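Side-chain contacts in dTDP-4-dehydrorhamnose 3,5-epimerase (Bacillus anthracis str. Ames, PDB 3RYK), which catalyses epimerisation at C3 and C5 of the sugar ring of dTDP-4-dehydro-6-deoxy-D-glucose, giving dTDP-4-dehydro-L-rhamnose in dTDP-L-rhamnose biosynthesis: residues A[25-30]-A[36-41]; A[84-87]-A[93-96]; A[105-110]-A[133-138]. All coordinates share one frame; numbering follows the deposited sequence. Where two conformers were deposited one is given.

Contact 1: residues A[25-30]-A[36-41]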
ATOM      1  N   MET A  25     -11.846   1.202  10.925  1.00 31.43           N
ATOM      2  CA  MET A  25     -11.208   2.495  10.675  1.00 30.42           C
ATOM      3  C   MET A  25     -12.133   3.615  11.148  1.00 28.87           C
ATOM      4  O   MET A  25     -13.345   3.520  10.967  1.00 29.88           O
ATOM      5  CB  MET A  25     -10.847   2.649   9.199  1.00 31.31           C
ATOM      6  CG  MET A  25     -10.271   4.016   8.863  1.00 33.94           C
ATOM      7  SD  MET A  25      -9.612   4.077   7.200  1.00 40.14           S
ATOM      8  CE  MET A  25      -8.231   2.947   7.358  1.00 41.56           C
ATOM      9  N   LYS A  26     -11.565   4.656  11.759  0.50 28.26           N
ATOM     10  CA  LYS A  26     -12.356   5.787  12.264  0.50 27.62           C
ATOM     11  C   LYS A  26     -11.866   7.160  11.771  0.50 27.37           C
ATOM     12  O   LYS A  26     -10.698   7.322  11.413  0.50 27.68           O
ATOM     13  CB  LYS A  26     -12.444   5.723  13.790  0.50 27.88           C
ATOM     14  CG  LYS A  26     -13.176   4.470  14.292  0.50 27.79           C
ATOM     15  CD  LYS A  26     -13.202   4.376  15.810  0.50 28.30           C
ATOM     16  CE  LYS A  26     -11.793   4.268  16.381  0.50 28.20           C
ATOM     17  NZ  LYS A  26     -11.776   4.188  17.865  0.50 28.88           N
ATOM     18  N   VAL A  27     -12.772   8.141  11.805  1.00 27.08           N
ATOM     19  CA  VAL A  27     -12.509   9.519  11.339  1.00 27.21           C
ATOM     20  C   VAL A  27     -11.963  10.382  12.480  1.00 26.82           C
ATOM     21  O   VAL A  27     -12.608  10.558  13.525  1.00 28.08           O
ATOM     22  CB  VAL A  27     -13.776  10.198  10.761  1.00 27.02           C
ATOM     23  CG1 VAL A  27     -13.489  11.657  10.364  1.00 27.68           C
ATOM     24  CG2 VAL A  27     -14.325   9.433   9.560  1.00 27.55           C
ATOM     25  N   ILE A  28     -10.766  10.922  12.296  1.00 26.14           N
ATOM     26  CA  ILE A  28     -10.135  11.773  13.307  1.00 26.38           C
ATOM     27  C   ILE A  28     -10.739  13.174  13.241  1.00 25.83           C
ATOM     28  O   ILE A  28     -11.041  13.783  14.272  1.00 27.40           O
ATOM     29  CB  ILE A  28      -8.609  11.799  13.125  1.00 26.37           C
ATOM     30  CG1 ILE A  28      -8.008  10.515  13.703  1.00 27.74           C
ATOM     31  CG2 ILE A  28      -7.999  13.031  13.792  1.00 25.59           C
ATOM     32  CD1 ILE A  28      -6.788  10.039  13.013  1.00 28.00           C
ATOM     33  N   GLU A  29     -10.916  13.686  12.024  1.00 25.12           N
ATOM     34  CA  GLU A  29     -11.508  15.007  11.819  1.00 24.37           C
ATOM     35  C   GLU A  29     -11.882  15.159  10.353  1.00 23.78           C
ATOM     36  O   GLU A  29     -11.319  14.486   9.486  1.00 23.02           O
ATOM     37  CB  GLU A  29     -10.546  16.132  12.204  1.00 24.72           C
ATOM     38  CG  GLU A  29      -9.262  16.162  11.371  1.00 25.14           C
ATOM     39  CD  GLU A  29      -8.336  17.323  11.699  1.00 26.83           C
ATOM     40  OE1 GLU A  29      -8.643  18.139  12.594  1.00 29.41           O
ATOM     41  OE2 GLU A  29      -7.288  17.433  11.033  1.00 27.64           O
ATOM     42  N   THR A  30     -12.846  16.038  10.104  1.00 24.60           N
ATOM     43  CA  THR A  30     -13.319  16.329   8.777  1.00 25.19           C
ATOM     44  C   THR A  30     -13.153  17.833   8.606  1.00 24.93           C
ATOM     45  O   THR A  30     -13.489  18.612   9.500  1.00 25.03           O
ATOM     46  CB  THR A  30     -14.806  15.960   8.571  1.00 25.30           C
ATOM     47  OG1 THR A  30     -15.023  14.566   8.841  1.00 27.70           O
ATOM     48  CG2 THR A  30     -15.237  16.273   7.141  1.00 26.08           C
ATOM     49  N   LYS A  36     -10.996  14.174   4.982  1.00 22.02           N
ATOM     50  CA  LYS A  36     -11.062  13.355   6.193  1.00 21.64           C
ATOM     51  C   LYS A  36      -9.736  12.766   6.626  1.00 22.13           C
ATOM     52  O   LYS A  36      -9.049  12.148   5.823  1.00 22.56           O
ATOM     53  CB  LYS A  36     -12.060  12.214   5.934  1.00 22.28           C
ATOM     54  CG  LYS A  36     -13.497  12.680   5.684  1.00 23.20           C
ATOM     55  CD  LYS A  36     -14.385  11.544   5.191  1.00 25.66           C
ATOM     56  CE  LYS A  36     -15.825  11.976   4.939  1.00 26.92           C
ATOM     57  NZ  LYS A  36     -16.501  12.394   6.211  1.00 30.41           N
ATOM     58  N   LEU A  37      -9.379  12.994   7.887  1.00 21.86           N
ATOM     59  CA  LEU A  37      -8.149  12.455   8.467  1.00 22.22           C
ATOM     60  C   LEU A  37      -8.666  11.175   9.107  1.00 22.48           C
ATOM     61  O   LEU A  37      -9.557  11.230   9.947  1.00 23.66           O
ATOM     62  CB  LEU A  37      -7.526  13.385   9.504  1.00 22.36           C
ATOM     63  CG  LEU A  37      -6.213  12.890  10.116  1.00 21.14           C
ATOM     64  CD1 LEU A  37      -5.113  12.734   9.063  1.00 19.73           C
ATOM     65  CD2 LEU A  37      -5.774  13.868  11.198  1.00 21.88           C
ATOM     66  N   LEU A  38      -8.110  10.035   8.708  1.00 23.20           N
ATOM     67  CA  LEU A  38      -8.547   8.726   9.189  1.00 23.67           C
ATOM     68  C   LEU A  38      -7.491   7.917   9.938  1.00 24.18           C
ATOM     69  O   LEU A  38      -6.293   8.106   9.745  1.00 23.86           O
ATOM     70  CB  LEU A  38      -8.937   7.900   7.962  1.00 23.99           C
ATOM     71  CG  LEU A  38      -9.976   8.480   6.989  1.00 25.64           C
ATOM     72  CD1 LEU A  38     -10.182   7.557   5.765  1.00 28.05           C
ATOM     73  CD2 LEU A  38     -11.279   8.738   7.700  1.00 28.65           C
ATOM     74  N   GLU A  39      -7.950   7.000  10.795  1.00 24.49           N
ATOM     75  CA  GLU A  39      -7.030   6.134  11.548  1.00 25.34           C
ATOM     76  C   GLU A  39      -7.527   4.691  11.523  1.00 26.19           C
ATOM     77  O   GLU A  39      -8.661   4.408  11.932  1.00 26.43           O
ATOM     78  CB  GLU A  39      -6.845   6.566  12.999  1.00 25.64           C
ATOM     79  CG  GLU A  39      -5.840   5.695  13.727  1.00 27.79           C
ATOM     80  CD  GLU A  39      -5.611   6.069  15.184  1.00 27.55           C
ATOM     81  OE1 GLU A  39      -4.606   5.581  15.737  1.00 28.00           O
ATOM     82  OE2 GLU A  39      -6.404   6.830  15.779  1.00 29.78           O
ATOM     83  N   PRO A  40      -6.666   3.768  11.069  1.00 26.34           N
ATOM     84  CA  PRO A  40      -7.032   2.367  11.007  1.00 26.60           C
ATOM     85  C   PRO A  40      -6.854   1.717  12.377  1.00 26.74           C
ATOM     86  O   PRO A  40      -5.995   2.144  13.163  1.00 27.26           O
ATOM     87  CB  PRO A  40      -5.988   1.798  10.050  1.00 26.74           C
ATOM     88  CG  PRO A  40      -4.764   2.583  10.389  1.00 27.12           C
ATOM     89  CD  PRO A  40      -5.269   3.971  10.640  1.00 27.19           C
ATOM     90  N   ARG A  41      -7.663   0.709  12.658  1.00 28.17           N
ATOM     91  CA  ARG A  41      -7.589  -0.020  13.919  1.00 28.70           C
ATOM     92  C   ARG A  41      -6.384  -0.931  13.780  1.00 28.49           C
ATOM     93  O   ARG A  41      -6.281  -1.700  12.819  1.00 29.98           O
ATOM     94  CB  ARG A  41      -8.871  -0.823  14.127  1.00 29.37           C
ATOM     95  CG  ARG A  41      -8.983  -1.711  15.377  1.00 31.55           C
ATOM     96  CD  ARG A  41      -8.894  -0.957  16.703  1.00 33.62           C
ATOM     97  NE  ARG A  41      -9.397  -1.782  17.816  1.00 36.11           N
ATOM     98  CZ  ARG A  41      -8.689  -2.655  18.539  1.00 36.33           C
ATOM     99  NH1 ARG A  41      -7.396  -2.883  18.306  1.00 35.41           N
ATOM    100  NH2 ARG A  41      -9.297  -3.325  19.519  1.00 36.86           N
TER
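Backbone pairing between Lys26 and Glu39 anchors one end of this contact: Lys26 N donates to Glu39 O (2.9 Å), and Glu39 N returns a bond to Lys26 O at 2.8 Å. Further along, Leu37 N binds Glu29 O at 2.9 Å. The return bonds converge on a single acceptor, because Leu37 O receives Ile28 N at 2.7 Å and, more weakly, Glu29 N at 3.5 Å. Two consecutive amides thus face one carbonyl, and the register slips by a residue between Val27 and Glu29.

Apolar packing falls on both faces of the pair. On one, Leu38 spreads its methyls: CD2 meets Val27 CG2 at 3.6 Å, while CD1 lies 3.8 Å from Met25 SD, the two side chains crossing at about a right angle. Met25 runs out extended and bends only at its last torsion (chi3 -67°), which lays CE against Pro40 CB. Val58 and Leu59 of helix 56-61 pack on Met25, and Leu59 also on Leu38. Around the bulge, Ile28 leans toward the partner strand; its CG2 touches Leu37 CD2 at 3.5 Å, and CD1 reaches past to Glu39 CB.

Among the polar side chains, Glu29 holds CG between its backbone N and carbonyl carbon (chi1 62°), bringing that carbon against Leu37 CB, while its carboxylate forms a salt bridge with Arg123. Lys36 runs alongside Thr30 in the same direction, its NZ nearest the hydroxyl OG1.

The whole is an antiparallel beta hairpin interrupted by a classic beta bulge, at the margin of the larger sheet of the jelly-roll-like fold.

Contact 2: residues A[84-87]-A[93-96]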
ATOM      1  N   GLY A  84       4.737  18.386  -4.740  1.00 21.30           N
ATOM      2  CA  GLY A  84       3.493  19.139  -4.994  1.00 22.08           C
ATOM      3  C   GLY A  84       3.684  20.649  -5.113  1.00 23.18           C
ATOM      4  O   GLY A  84       4.820  21.105  -5.350  1.00 24.36           O
ATOM      5  N   LEU A  85       2.615  21.452  -4.977  1.00 24.37           N
ATOM      6  CA  LEU A  85       1.212  21.020  -4.724  1.00 24.25           C
ATOM      7  C   LEU A  85       0.565  20.575  -6.037  1.00 24.81           C
ATOM      8  O   LEU A  85       0.413  21.397  -6.933  1.00 25.54           O
ATOM      9  CB  LEU A  85       0.385  22.190  -4.163  1.00 24.55           C
ATOM     10  CG  LEU A  85       0.692  22.848  -2.814  1.00 25.02           C
ATOM     11  CD1 LEU A  85      -0.115  24.135  -2.655  1.00 27.56           C
ATOM     12  CD2 LEU A  85       0.415  21.871  -1.671  1.00 25.50           C
ATOM     13  N   HIS A  86       0.165  19.303  -6.112  0.50 24.64           N
ATOM     14  CA  HIS A  86      -0.459  18.706  -7.302  0.50 24.92           C
ATOM     15  C   HIS A  86      -1.987  18.655  -7.342  0.50 25.08           C
ATOM     16  O   HIS A  86      -2.648  18.596  -6.312  0.50 24.66           O
ATOM     17  CB  HIS A  86       0.007  17.236  -7.407  0.50 24.92           C
ATOM     18  CG  HIS A  86      -0.722  16.431  -8.447  0.50 25.37           C
ATOM     19  ND1 HIS A  86      -1.993  15.934  -8.246  0.50 25.76           N
ATOM     20  CD2 HIS A  86      -0.350  16.008  -9.678  0.50 26.34           C
ATOM     21  CE1 HIS A  86      -2.383  15.266  -9.317  0.50 25.93           C
ATOM     22  NE2 HIS A  86      -1.401  15.292 -10.200  0.50 27.10           N
ATOM     23  N   PHE A  87      -2.538  18.679  -8.554  1.00 25.71           N
ATOM     24  CA  PHE A  87      -3.975  18.561  -8.767  1.00 26.43           C
ATOM     25  C   PHE A  87      -4.091  18.215 -10.247  1.00 27.85           C
ATOM     26  O   PHE A  87      -3.369  18.774 -11.085  1.00 28.81           O
ATOM     27  CB  PHE A  87      -4.852  19.746  -8.357  1.00 27.05           C
ATOM     28  CG  PHE A  87      -4.680  20.977  -9.184  1.00 27.62           C
ATOM     29  CD1 PHE A  87      -5.439  21.161 -10.336  1.00 28.28           C
ATOM     30  CD2 PHE A  87      -3.813  21.975  -8.790  1.00 30.87           C
ATOM     31  CE1 PHE A  87      -5.298  22.313 -11.095  1.00 29.26           C
ATOM     32  CE2 PHE A  87      -3.674  23.128  -9.542  1.00 30.86           C
ATOM     33  CZ  PHE A  87      -4.416  23.298 -10.691  1.00 30.56           C
ATOM     34  N   ALA A  93     -10.107  14.635 -12.787  1.00 29.92           N
ATOM     35  CA  ALA A  93      -9.822  14.986 -11.391  1.00 28.91           C
ATOM     36  C   ALA A  93      -9.687  13.690 -10.597  1.00 28.53           C
ATOM     37  O   ALA A  93     -10.382  12.705 -10.884  1.00 29.10           O
ATOM     38  CB  ALA A  93     -10.913  15.875 -10.795  1.00 29.18           C
ATOM     39  N   GLN A  94      -8.784  13.698  -9.620  1.00 27.40           N
ATOM     40  CA  GLN A  94      -8.525  12.529  -8.772  1.00 26.67           C
ATOM     41  C   GLN A  94      -8.798  12.693  -7.283  1.00 26.66           C
ATOM     42  O   GLN A  94      -8.412  13.695  -6.673  1.00 27.67           O
ATOM     43  CB  GLN A  94      -7.040  12.180  -8.855  1.00 26.09           C
ATOM     44  CG  GLN A  94      -6.505  11.645 -10.179  1.00 27.29           C
ATOM     45  CD  GLN A  94      -4.986  11.609 -10.189  1.00 27.18           C
ATOM     46  OE1 GLN A  94      -4.338  12.585  -9.811  1.00 29.33           O
ATOM     47  NE2 GLN A  94      -4.415  10.515 -10.668  1.00 27.92           N
ATOM     48  N   THR A  95      -9.477  11.701  -6.710  1.00 26.12           N
ATOM     49  CA  THR A  95      -9.738  11.663  -5.285  1.00 25.90           C
ATOM     50  C   THR A  95      -8.486  10.907  -4.872  1.00 25.37           C
ATOM     51  O   THR A  95      -8.096   9.953  -5.558  1.00 26.26           O
ATOM     52  CB  THR A  95     -10.923  10.770  -4.918  1.00 26.21           C
ATOM     53  OG1 THR A  95     -12.095  11.223  -5.593  1.00 27.72           O
ATOM     54  CG2 THR A  95     -11.152  10.772  -3.413  1.00 25.92           C
ATOM     55  N   LYS A  96      -7.831  11.331  -3.799  1.00 24.28           N
ATOM     56  CA  LYS A  96      -6.625  10.654  -3.329  1.00 23.25           C
ATOM     57  C   LYS A  96      -6.821  10.204  -1.888  1.00 22.13           C
ATOM     58  O   LYS A  96      -7.658  10.764  -1.194  1.00 22.87           O
ATOM     59  CB  LYS A  96      -5.418  11.570  -3.418  1.00 23.71           C
ATOM     60  CG  LYS A  96      -5.127  12.069  -4.820  1.00 25.05           C
ATOM     61  CD  LYS A  96      -3.895  12.930  -4.848  1.00 25.01           C
ATOM     62  CE  LYS A  96      -3.628  13.460  -6.242  1.00 27.02           C
ATOM     63  NZ  LYS A  96      -2.396  14.289  -6.247  1.00 29.34           N
TER
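The imidazole of His86 overlaps the end of Lys96, whose NZ approaches the ND1 corner obliquely. Lys96 NZ stands 2.6 Å from His86 ND1 and 3.2 Å from His86 CE1. Because His86 was modelled in two conformers, all distances to its ring describe one of them, and the close approach of the lysine is best treated with caution. The lysine gets there by stretching fully: every torsion beyond CG is near 180°, so the chain runs straight from its backbone and delivers NZ, with CE just behind it at 3.6 Å from His86 ND1. Val158, Tyr156 and His143 line its course. On the histidine side, CG lies anti to the backbone N (chi1 171°), which carries the ring out toward the opposing segment.

Gln94 supplies the second touch, and from a different direction. Its OE1 comes to the rim of the imidazole, close to the ring plane, at 3.4 Å from His86 CE1; the amide itself is turned 47° against the ring. The other end of that amide is held by a hydrogen bond from Gln94 NE2 to Glu160 O, which helps to hold the amide with OE1 turned to the histidine. Asp167, part of the pyrophosphate pocket, also touches His86, whose side chain lies about 5 Å from the bound pyrophosphate, so His86 borders that site.

His86 sits on strand 82-88, between strands 141-147 and 167-169 of the five-stranded sheet, whereas Lys96 opens strand 96-100, flanked by 134-137 and 152-158 in the other sheet; the contact therefore spans the two layers.

Contact 3: residues A[105-110]-A[133-138]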
ATOM      1  N   ILE A 105       5.672  12.900   7.172  1.00 17.44           N
ATOM      2  CA  ILE A 105       5.498  14.057   6.318  1.00 17.65           C
ATOM      3  C   ILE A 105       4.509  15.057   6.899  1.00 17.84           C
ATOM      4  O   ILE A 105       3.694  14.720   7.766  1.00 17.37           O
ATOM      5  CB  ILE A 105       4.909  13.627   4.926  1.00 17.05           C
ATOM      6  CG1 ILE A 105       3.422  13.198   5.043  1.00 17.05           C
ATOM      7  CG2 ILE A 105       5.751  12.560   4.288  1.00 17.10           C
ATOM      8  CD1 ILE A 105       2.820  12.596   3.767  1.00 16.84           C
ATOM      9  N   TYR A 106       4.636  16.292   6.446  1.00 17.79           N
ATOM     10  CA  TYR A 106       3.737  17.394   6.789  1.00 17.71           C
ATOM     11  C   TYR A 106       3.004  17.537   5.478  1.00 18.01           C
ATOM     12  O   TYR A 106       3.592  17.992   4.494  1.00 17.89           O
ATOM     13  CB  TYR A 106       4.474  18.652   7.210  1.00 18.20           C
ATOM     14  CG  TYR A 106       3.628  19.920   7.296  1.00 20.13           C
ATOM     15  CD1 TYR A 106       2.731  20.135   8.334  1.00 21.41           C
ATOM     16  CD2 TYR A 106       3.794  20.944   6.364  1.00 20.38           C
ATOM     17  CE1 TYR A 106       1.987  21.317   8.408  1.00 21.48           C
ATOM     18  CE2 TYR A 106       3.064  22.142   6.435  1.00 20.64           C
ATOM     19  CZ  TYR A 106       2.161  22.325   7.452  1.00 21.09           C
ATOM     20  OH  TYR A 106       1.445  23.520   7.505  1.00 20.61           O
ATOM     21  N   ASP A 107       1.742  17.129   5.454  1.00 18.60           N
ATOM     22  CA  ASP A 107       0.920  17.159   4.271  1.00 19.09           C
ATOM     23  C   ASP A 107      -0.071  18.310   4.267  1.00 19.33           C
ATOM     24  O   ASP A 107      -0.775  18.552   5.253  1.00 19.92           O
ATOM     25  CB  ASP A 107       0.239  15.802   4.185  1.00 19.51           C
ATOM     26  CG  ASP A 107      -0.486  15.586   2.892  1.00 21.60           C
ATOM     27  OD1 ASP A 107      -1.401  16.360   2.525  1.00 26.00           O
ATOM     28  OD2 ASP A 107      -0.137  14.578   2.249  1.00 22.05           O
ATOM     29  N   VAL A 108      -0.145  19.005   3.135  1.00 19.34           N
ATOM     30  CA  VAL A 108      -1.027  20.138   3.006  1.00 19.06           C
ATOM     31  C   VAL A 108      -2.035  19.923   1.886  1.00 19.50           C
ATOM     32  O   VAL A 108      -1.710  19.305   0.863  1.00 18.90           O
ATOM     33  CB  VAL A 108      -0.234  21.412   2.617  1.00 19.88           C
ATOM     34  CG1 VAL A 108      -1.192  22.582   2.241  1.00 18.78           C
ATOM     35  CG2 VAL A 108       0.740  21.813   3.722  1.00 18.63           C
ATOM     36  N   ILE A 109      -3.252  20.402   2.109  1.00 20.29           N
ATOM     37  CA  ILE A 109      -4.303  20.315   1.106  1.00 20.18           C
ATOM     38  C   ILE A 109      -4.903  21.705   1.045  1.00 20.49           C
ATOM     39  O   ILE A 109      -4.997  22.383   2.068  1.00 20.11           O
ATOM     40  CB  ILE A 109      -5.396  19.205   1.337  1.00 20.25           C
ATOM     41  CG1 ILE A 109      -6.317  19.513   2.515  1.00 19.90           C
ATOM     42  CG2 ILE A 109      -4.742  17.834   1.479  1.00 20.76           C
ATOM     43  CD1 ILE A 109      -7.363  18.443   2.729  1.00 21.50           C
ATOM     44  N   VAL A 110      -5.264  22.132  -0.167  1.00 20.95           N
ATOM     45  CA  VAL A 110      -5.853  23.444  -0.403  1.00 21.33           C
ATOM     46  C   VAL A 110      -7.182  23.268  -1.164  1.00 21.37           C
ATOM     47  O   VAL A 110      -7.233  22.560  -2.169  1.00 21.41           O
ATOM     48  CB  VAL A 110      -4.905  24.305  -1.275  1.00 21.14           C
ATOM     49  CG1 VAL A 110      -5.421  25.754  -1.315  1.00 24.83           C
ATOM     50  CG2 VAL A 110      -3.463  24.274  -0.743  1.00 22.16           C
ATOM     51  N   ARG A 133      -1.818   7.279  10.122  1.00 18.05           N
ATOM     52  CA  ARG A 133      -2.917   8.106   9.670  1.00 18.03           C
ATOM     53  C   ARG A 133      -3.003   8.234   8.187  1.00 18.41           C
ATOM     54  O   ARG A 133      -2.003   8.077   7.494  1.00 20.57           O
ATOM     55  CB  ARG A 133      -2.933   9.472  10.370  1.00 17.32           C
ATOM     56  CG  ARG A 133      -3.296   9.349  11.861  1.00 18.66           C
ATOM     57  CD  ARG A 133      -3.352  10.682  12.562  1.00 17.21           C
ATOM     58  NE  ARG A 133      -3.759  10.477  13.970  1.00 18.59           N
ATOM     59  CZ  ARG A 133      -4.003  11.464  14.831  1.00 18.51           C
ATOM     60  NH1 ARG A 133      -3.889  12.733  14.468  1.00 20.01           N
ATOM     61  NH2 ARG A 133      -4.402  11.187  16.072  1.00 20.98           N
ATOM     62  N   GLN A 134      -4.220   8.467   7.712  1.00 19.03           N
ATOM     63  CA  GLN A 134      -4.466   8.609   6.288  1.00 19.03           C
ATOM     64  C   GLN A 134      -5.276   9.862   6.058  1.00 18.82           C
ATOM     65  O   GLN A 134      -5.949  10.353   6.945  1.00 18.70           O
ATOM     66  CB  GLN A 134      -5.189   7.379   5.736  1.00 19.70           C
ATOM     67  CG  GLN A 134      -4.480   6.060   6.087  1.00 20.83           C
ATOM     68  CD  GLN A 134      -5.018   4.843   5.351  1.00 23.29           C
ATOM     69  OE1 GLN A 134      -5.741   4.954   4.355  1.00 25.93           O
ATOM     70  NE2 GLN A 134      -4.643   3.668   5.830  1.00 25.33           N
ATOM     71  N   LEU A 135      -5.143  10.426   4.870  1.00 18.17           N
ATOM     72  CA  LEU A 135      -5.877  11.629   4.532  1.00 19.16           C
ATOM     73  C   LEU A 135      -6.633  11.385   3.234  1.00 19.60           C
ATOM     74  O   LEU A 135      -6.044  10.920   2.252  1.00 20.84           O
ATOM     75  CB  LEU A 135      -4.915  12.800   4.365  1.00 18.93           C
ATOM     76  CG  LEU A 135      -5.544  14.151   4.053  1.00 20.18           C
ATOM     77  CD1 LEU A 135      -6.424  14.631   5.198  1.00 21.60           C
ATOM     78  CD2 LEU A 135      -4.442  15.166   3.767  1.00 19.82           C
ATOM     79  N   LEU A 136      -7.935  11.673   3.242  1.00 20.22           N
ATOM     80  CA  LEU A 136      -8.792  11.513   2.084  1.00 21.10           C
ATOM     81  C   LEU A 136      -8.841  12.927   1.507  1.00 21.30           C
ATOM     82  O   LEU A 136      -9.358  13.845   2.147  1.00 20.94           O
ATOM     83  CB  LEU A 136     -10.188  11.003   2.481  1.00 20.67           C
ATOM     84  CG  LEU A 136     -11.199  10.659   1.365  1.00 22.07           C
ATOM     85  CD1 LEU A 136     -11.637  11.875   0.534  1.00 24.01           C
ATOM     86  CD2 LEU A 136     -10.635   9.570   0.476  1.00 23.28           C
ATOM     87  N   VAL A 137      -8.237  13.103   0.327  1.00 21.98           N
ATOM     88  CA  VAL A 137      -8.192  14.384  -0.356  1.00 22.56           C
ATOM     89  C   VAL A 137      -9.261  14.350  -1.465  1.00 22.56           C
ATOM     90  O   VAL A 137      -9.114  13.622  -2.458  1.00 22.84           O
ATOM     91  CB  VAL A 137      -6.820  14.650  -1.003  1.00 22.40           C
ATOM     92  CG1 VAL A 137      -6.738  16.099  -1.469  1.00 24.48           C
ATOM     93  CG2 VAL A 137      -5.683  14.358  -0.027  1.00 22.56           C
ATOM     94  N   PRO A 138     -10.334  15.138  -1.313  1.00 23.12           N
ATOM     95  CA  PRO A 138     -11.358  15.112  -2.340  1.00 23.95           C
ATOM     96  C   PRO A 138     -10.936  15.757  -3.653  1.00 24.22           C
ATOM     97  O   PRO A 138      -9.867  16.365  -3.740  1.00 24.55           O
ATOM     98  CB  PRO A 138     -12.493  15.970  -1.739  1.00 24.32           C
ATOM     99  CG  PRO A 138     -12.114  16.305  -0.369  1.00 24.67           C
ATOM    100  CD  PRO A 138     -10.659  16.077  -0.220  1.00 23.06           C
TER
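Ile109 meets both Leu135 and Val137 through one methyl group, and this is the tight part of the contact. Its CG2 comes within 3.5 Å of Leu135 CD2 and 3.9 Å of Val137 CG2, with the valine side chain sliding past in the opposite direction. The first torsion of Ile109 (chi1 70°) tucks CG1 between the backbone N and the carbonyl carbon, leaving CG2 to face the opposing strand. Here the backbones are also nearer, with Ile109 CA and Val137 CA 7.2 Å apart.

Toward Asp107 the packing thins: Asp107 CA and Leu135 CA stand 8.8 Å apart, and across these segments the leucine meets only the aspartate there, its CD2 lying 3.5 Å from Asp107 OD1. That is a methyl against a carboxylate oxygen rather than a polar bond; the other oxygen, OD2, is hydrogen-bonded to His143 NE2. Even this looser end is buried, so the contact has no solvent side.

The two strand segments run nearly parallel, 18° apart, with their axes 9.3 Å from each other at closest approach, as layers of a sandwich. Tyr125 of strand 122-128 packs on Ile109 and Leu135, Ala35 of strand 35-45 adds to Ile109, and Ile98 of strand 96-100 backs Val137.

From the N terminus, contact 1 comes first and closes the five-residue connection 31-35, the tip of the hairpin. Contact 2 follows, closing residues 88-92 where the chain leaves one sheet for the other. Contact 3 spans the longest interval, the 22 residues that include strand 122-128. The three follow in series, none nesting or crossing. In space they converge on strand 134-137: Leu38 N lies 2.8 Å from Gln134 O, a probable hydrogen bond joining contacts 1 and 3, and Lys96 O lies 2.9 Å from Val137 N, probably another, joining 2 and 3. Contact 1 builds within one sheet, while contacts 2 and 3 bind it to the facing sheet.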